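Local coordinates for putative lipoprotein (Bacteroides thetaiotaomicron, PDB 4Q1Z), which is of unknown function but belongs to the DUF4876 family and is built from two domains rich in beta strands, at residues Tyr143-Gly155 with Tyr172-Asn184. Numbering follows the deposited sequence.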
loop_
_atom_site.group_PDB
_atom_site.type_symbol
_atom_site.label_atom_id
_atom_site.label_comp_id
_atom_site.label_asym_id
_atom_site.label_seq_id
_atom_site.Cartn_x
_atom_site.Cartn_y
_atom_site.Cartn_z
ATOM N N TYR A 143 -3.436 11.885 2.504
ATOM C CA TYR A 143 -4.888 11.989 2.442
ATOM C C TYR A 143 -5.437 11.035 1.413
ATOM O O TYR A 143 -5.054 11.097 0.241
ATOM C CB TYR A 143 -5.328 13.421 2.159
ATOM C CG TYR A 143 -5.115 14.322 3.352
ATOM C CD1 TYR A 143 -6.092 14.457 4.332
ATOM C CD2 TYR A 143 -3.939 15.049 3.498
ATOM C CE1 TYR A 143 -5.916 15.313 5.414
ATOM C CE2 TYR A 143 -3.743 15.895 4.586
ATOM C CZ TYR A 143 -4.735 16.024 5.543
ATOM O OH TYR A 143 -4.535 16.845 6.628
ATOM N N LEU A 144 -6.336 10.142 1.848
ATOM C CA LEU A 144 -6.949 9.135 0.977
ATOM C C LEU A 144 -7.991 9.710 0.026
ATOM O O LEU A 144 -8.345 9.045 -0.938
ATOM C CB LEU A 144 -7.618 8.029 1.812
ATOM C CG LEU A 144 -6.716 7.094 2.601
ATOM C CD1 LEU A 144 -7.541 6.308 3.561
ATOM C CD2 LEU A 144 -5.927 6.157 1.675
ATOM N N ASP A 145 -8.465 10.925 0.270
ATOM C CA ASP A 145 -9.510 11.569 -0.526
ATOM C C ASP A 145 -9.274 11.470 -2.038
ATOM O O ASP A 145 -8.230 11.878 -2.539
ATOM C CB ASP A 145 -9.638 13.044 -0.131
ATOM C CG ASP A 145 -9.859 13.263 1.335
ATOM O OD1 ASP A 145 -9.117 12.672 2.137
ATOM O OD2 ASP A 145 -10.779 14.023 1.684
ATOM N N GLY A 146 -10.255 10.929 -2.742
ATOM C CA GLY A 146 -10.234 10.822 -4.195
ATOM C C GLY A 146 -9.243 9.877 -4.839
ATOM O O GLY A 146 -9.109 9.901 -6.069
ATOM N N ILE A 147 -8.510 9.067 -4.022
ATOM C CA ILE A 147 -7.588 8.054 -4.529
ATOM C C ILE A 147 -8.483 6.949 -5.089
ATOM O O ILE A 147 -9.564 6.693 -4.541
ATOM C CB ILE A 147 -6.580 7.571 -3.451
ATOM C CG1 ILE A 147 -5.454 8.613 -3.266
ATOM C CG2 ILE A 147 -5.979 6.198 -3.806
ATOM C CD1 ILE A 147 -4.563 8.371 -2.130
ATOM N N TYR A 148 -8.068 6.355 -6.220
ATOM C CA TYR A 148 -8.827 5.327 -6.911
ATOM C C TYR A 148 -8.388 3.936 -6.549
ATOM O O TYR A 148 -7.235 3.719 -6.190
ATOM C CB TYR A 148 -8.666 5.508 -8.413
ATOM C CG TYR A 148 -9.286 6.772 -8.946
ATOM C CD1 TYR A 148 -8.561 7.957 -8.998
ATOM C CD2 TYR A 148 -10.603 6.789 -9.398
ATOM C CE1 TYR A 148 -9.132 9.131 -9.474
ATOM C CE2 TYR A 148 -11.191 7.960 -9.864
ATOM C CZ TYR A 148 -10.449 9.129 -9.909
ATOM O OH TYR A 148 -11.021 10.296 -10.366
ATOM N N PHE A 149 -9.320 2.988 -6.691
ATOM C CA PHE A 149 -9.181 1.553 -6.509
ATOM C C PHE A 149 -9.769 0.884 -7.712
ATOM O O PHE A 149 -10.917 1.168 -8.045
ATOM C CB PHE A 149 -9.911 1.073 -5.225
ATOM C CG PHE A 149 -9.798 -0.411 -4.975
ATOM C CD1 PHE A 149 -10.523 -1.327 -5.748
ATOM C CD2 PHE A 149 -8.987 -0.901 -3.954
ATOM C CE1 PHE A 149 -10.368 -2.704 -5.569
ATOM C CE2 PHE A 149 -8.875 -2.282 -3.733
ATOM C CZ PHE A 149 -9.562 -3.174 -4.548
ATOM N N ALA A 150 -9.028 -0.056 -8.317
ATOM C CA ALA A 150 -9.508 -0.836 -9.446
ATOM C C ALA A 150 -8.999 -2.289 -9.420
ATOM O O ALA A 150 -7.933 -2.586 -8.862
ATOM C CB ALA A 150 -9.081 -0.171 -10.762
ATOM N N ASN A 151 -9.785 -3.184 -10.045
ATOM C CA ASN A 151 -9.400 -4.559 -10.346
ATOM C C ASN A 151 -9.190 -4.583 -11.860
ATOM O O ASN A 151 -9.870 -3.857 -12.590
ATOM C CB ASN A 151 -10.400 -5.619 -9.842
ATOM C CG ASN A 151 -11.698 -5.699 -10.596
ATOM O OD1 ASN A 151 -12.548 -4.834 -10.476
ATOM N ND2 ASN A 151 -11.886 -6.751 -11.377
ATOM N N LEU A 152 -8.199 -5.309 -12.326
ATOM C CA LEU A 152 -7.904 -5.297 -13.756
ATOM C C LEU A 152 -8.535 -6.475 -14.457
ATOM O O LEU A 152 -8.876 -7.464 -13.819
ATOM C CB LEU A 152 -6.366 -5.276 -14.050
ATOM C CG LEU A 152 -5.432 -4.359 -13.237
ATOM C CD1 LEU A 152 -4.049 -4.506 -13.725
ATOM C CD2 LEU A 152 -5.819 -2.883 -13.346
ATOM N N THR A 153 -8.634 -6.372 -15.790
ATOM C CA THR A 153 -9.113 -7.417 -16.683
ATOM C C THR A 153 -7.904 -8.160 -17.338
ATOM O O THR A 153 -6.872 -7.517 -17.593
ATOM C CB THR A 153 -10.045 -6.824 -17.754
ATOM O OG1 THR A 153 -10.743 -7.893 -18.414
ATOM C CG2 THR A 153 -9.315 -5.978 -18.779
ATOM N N PRO A 154 -8.013 -9.472 -17.690
ATOM C CA PRO A 154 -9.126 -10.424 -17.423
ATOM C C PRO A 154 -9.319 -10.617 -15.921
ATOM O O PRO A 154 -8.318 -10.803 -15.239
ATOM C CB PRO A 154 -8.637 -11.726 -18.104
ATOM C CG PRO A 154 -7.601 -11.271 -19.097
ATOM C CD PRO A 154 -6.910 -10.153 -18.396
ATOM N N GLY A 155 -10.565 -10.498 -15.424
ATOM C CA GLY A 155 -10.936 -10.674 -14.017
ATOM C C GLY A 155 -10.229 -11.840 -13.360
ATOM O O GLY A 155 -9.561 -11.662 -12.345
ATOM N N TYR A 172 -0.509 1.808 -20.091
ATOM C CA TYR A 172 -1.686 1.540 -19.265
ATOM C C TYR A 172 -1.889 0.094 -18.829
ATOM O O TYR A 172 -1.453 -0.859 -19.492
ATOM C CB TYR A 172 -2.975 1.931 -20.033
ATOM C CG TYR A 172 -2.988 3.298 -20.674
ATOM C CD1 TYR A 172 -3.402 4.418 -19.963
ATOM C CD2 TYR A 172 -2.670 3.462 -22.019
ATOM C CE1 TYR A 172 -3.439 5.681 -20.557
ATOM C CE2 TYR A 172 -2.678 4.722 -22.619
ATOM C CZ TYR A 172 -3.084 5.828 -21.889
ATOM O OH TYR A 172 -3.152 7.062 -22.488
ATOM N N ALA A 173 -2.625 -0.025 -17.709
ATOM C CA ALA A 173 -3.259 -1.187 -17.121
ATOM C C ALA A 173 -4.755 -1.028 -17.499
ATOM O O ALA A 173 -5.199 0.095 -17.767
ATOM C CB ALA A 173 -3.035 -1.212 -15.614
ATOM N N TYR A 174 -5.503 -2.115 -17.623
ATOM C CA TYR A 174 -6.886 -2.016 -18.093
ATOM C C TYR A 174 -7.863 -2.506 -17.031
ATOM O O TYR A 174 -7.867 -3.682 -16.687
ATOM C CB TYR A 174 -7.016 -2.776 -19.421
ATOM C CG TYR A 174 -6.162 -2.138 -20.501
ATOM C CD1 TYR A 174 -4.813 -2.469 -20.640
ATOM C CD2 TYR A 174 -6.689 -1.175 -21.357
ATOM C CE1 TYR A 174 -4.006 -1.832 -21.579
ATOM C CE2 TYR A 174 -5.890 -0.533 -22.301
ATOM C CZ TYR A 174 -4.557 -0.882 -22.426
ATOM O OH TYR A 174 -3.784 -0.285 -23.391
ATOM N N GLY A 175 -8.619 -1.559 -16.475
ATOM C CA GLY A 175 -9.547 -1.791 -15.372
ATOM C C GLY A 175 -10.920 -2.273 -15.775
ATOM O O GLY A 175 -11.524 -1.750 -16.726
ATOM N N GLU A 176 -11.407 -3.284 -15.028
ATOM C CA GLU A 176 -12.719 -3.893 -15.160
ATOM C C GLU A 176 -13.743 -2.959 -14.484
ATOM O O GLU A 176 -14.689 -2.493 -15.143
ATOM C CB GLU A 176 -12.711 -5.291 -14.535
ATOM C CG GLU A 176 -13.984 -6.077 -14.782
ATOM C CD GLU A 176 -14.165 -7.238 -13.833
ATOM O OE1 GLU A 176 -13.571 -8.308 -14.096
ATOM O OE2 GLU A 176 -14.873 -7.073 -12.811
ATOM N N ARG A 177 -13.514 -2.664 -13.165
ATOM C CA ARG A 177 -14.311 -1.745 -12.330
ATOM C C ARG A 177 -13.366 -0.807 -11.556
ATOM O O ARG A 177 -12.285 -1.220 -11.143
ATOM C CB ARG A 177 -15.272 -2.491 -11.378
ATOM C CG ARG A 177 -16.412 -1.591 -10.907
ATOM C CD ARG A 177 -17.310 -2.235 -9.877
ATOM N NE ARG A 177 -17.996 -3.433 -10.376
ATOM C CZ ARG A 177 -19.220 -3.442 -10.904
ATOM N NH1 ARG A 177 -19.904 -2.312 -11.035
ATOM N NH2 ARG A 177 -19.761 -4.578 -11.318
ATOM N N VAL A 178 -13.753 0.465 -11.436
ATOM C CA VAL A 178 -12.996 1.551 -10.776
ATOM C C VAL A 178 -13.897 2.216 -9.717
ATOM O O VAL A 178 -15.073 2.494 -9.971
ATOM C CB VAL A 178 -12.436 2.629 -11.779
ATOM C CG1 VAL A 178 -11.439 3.555 -11.092
ATOM C CG2 VAL A 178 -11.828 2.001 -13.048
ATOM N N TRP A 179 -13.343 2.404 -8.525
ATOM C CA TRP A 179 -13.936 3.086 -7.381
ATOM C C TRP A 179 -12.987 4.190 -6.960
ATOM O O TRP A 179 -11.815 4.182 -7.355
ATOM C CB TRP A 179 -14.168 2.126 -6.186
ATOM C CG TRP A 179 -15.025 0.934 -6.458
ATOM C CD1 TRP A 179 -14.623 -0.272 -6.968
ATOM C CD2 TRP A 179 -16.415 0.787 -6.126
ATOM N NE1 TRP A 179 -15.698 -1.128 -7.051
ATOM C CE2 TRP A 179 -16.798 -0.520 -6.489
ATOM C CE3 TRP A 179 -17.380 1.639 -5.554
ATOM C CZ2 TRP A 179 -18.098 -1.010 -6.261
ATOM C CZ3 TRP A 179 -18.682 1.177 -5.398
ATOM C CH2 TRP A 179 -19.026 -0.138 -5.738
ATOM N N LYS A 180 -13.473 5.123 -6.140
ATOM C CA LYS A 180 -12.626 6.153 -5.542
ATOM C C LYS A 180 -13.069 6.414 -4.117
ATOM O O LYS A 180 -14.202 6.122 -3.734
ATOM C CB LYS A 180 -12.540 7.458 -6.369
ATOM C CG LYS A 180 -13.732 8.393 -6.335
ATOM C CD LYS A 180 -13.383 9.635 -7.127
ATOM C CE LYS A 180 -14.584 10.489 -7.406
ATOM N NZ LYS A 180 -14.201 11.750 -8.093
ATOM N N PHE A 181 -12.164 6.940 -3.324
ATOM C CA PHE A 181 -12.506 7.321 -1.973
ATOM C C PHE A 181 -13.295 8.620 -2.059
ATOM O O PHE A 181 -12.927 9.491 -2.863
ATOM C CB PHE A 181 -11.229 7.504 -1.118
ATOM C CG PHE A 181 -10.556 6.223 -0.676
ATOM C CD1 PHE A 181 -10.915 5.604 0.516
ATOM C CD2 PHE A 181 -9.526 5.660 -1.430
ATOM C CE1 PHE A 181 -10.274 4.437 0.941
ATOM C CE2 PHE A 181 -8.861 4.501 -0.988
ATOM C CZ PHE A 181 -9.261 3.886 0.181
ATOM N N PRO A 182 -14.361 8.805 -1.239
ATOM C CA PRO A 182 -15.023 10.130 -1.189
ATOM C C PRO A 182 -14.113 11.169 -0.481
ATOM O O PRO A 182 -12.959 10.865 -0.151
ATOM C CB PRO A 182 -16.305 9.841 -0.402
ATOM C CG PRO A 182 -15.973 8.688 0.464
ATOM C CD PRO A 182 -14.926 7.874 -0.235
ATOM N N GLY A 183 -14.620 12.375 -0.245
ATOM C CA GLY A 183 -13.855 13.421 0.432
ATOM C C GLY A 183 -13.439 14.579 -0.450
ATOM O O GLY A 183 -13.102 14.391 -1.625
ATOM N N ASN A 184 -13.441 15.788 0.136
ATOM C CA ASN A 184 -13.138 17.078 -0.505
ATOM C C ASN A 184 -11.632 17.268 -0.789
ATOM O O ASN A 184 -11.272 18.107 -1.616
ATOM C CB ASN A 184 -13.662 18.256 0.371
ATOM C CG ASN A 184 -12.788 18.628 1.575
ATOM O OD1 ASN A 184 -12.288 17.777 2.331
ATOM N ND2 ASN A 184 -12.583 19.923 1.784
HETATM O O HOH W 1 -10.831 11.550 -7.255
HETATM O O HOH W 2 -13.826 10.350 -11.276
#
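Phe149 and Trp179 bond to each other through both backbone amides, Phe149 N to Trp179 O and Trp179 N to Phe149 O, each at 2.8 Å and nearly straight. This hydrogen-bonded pair is part of the antiparallel ladder between strands 148-152 and 177-180. Toward one end, Phe181 N reaches Ile147 O at 2.9 Å, where Ile147 closes the type II turn begun at Leu144. At the other end the chain turns a corner at Glu176, whose N meets Asn151 O, and Thr153 N reaches Tyr174 O at 2.9 Å on strand 172-175, part of a separate small sheet with strand 299-303.

Side chains add weaker polar links. Asn151 CG sits between its backbone N and carbonyl carbon (chi1 72°), which brings ND2 to Glu176 OE2 at 3.3 Å, a straight but weak bond with amide and carboxylate planes 85° apart; Asn151 OD1 is taken by Tyr257. Lys180 runs alongside Tyr148 in the same direction, its CB 3.7 Å from Tyr148 CD2. One water bonds to Tyr148 OH and another to Gly146 O, and Lys180 NZ makes a weak bond to each.

On the same face as Tyr148 and Lys180, Val178 CG1 packs on Tyr148 CD2, and its CG2 lies beside Ala150 CB. Beyond the ladder, Leu144 CB stands over one face of the Phe181 ring in a CH-pi contact, 4.3 Å from the centroid, while Ile147 CB lies near Phe181 CD2 and Ile147 O at the ring edge.

Strand 265-269 flanks 148-152 and strand 238-245 flanks 177-180, so the pair lies inside the large mixed sheet. Every strong bond across it joins main-chain atoms, suggesting that the pairing rests largely on these, with the surrounding apolar packing largely buried and the water-linked lysine and tyrosine ends forming a more polar margin.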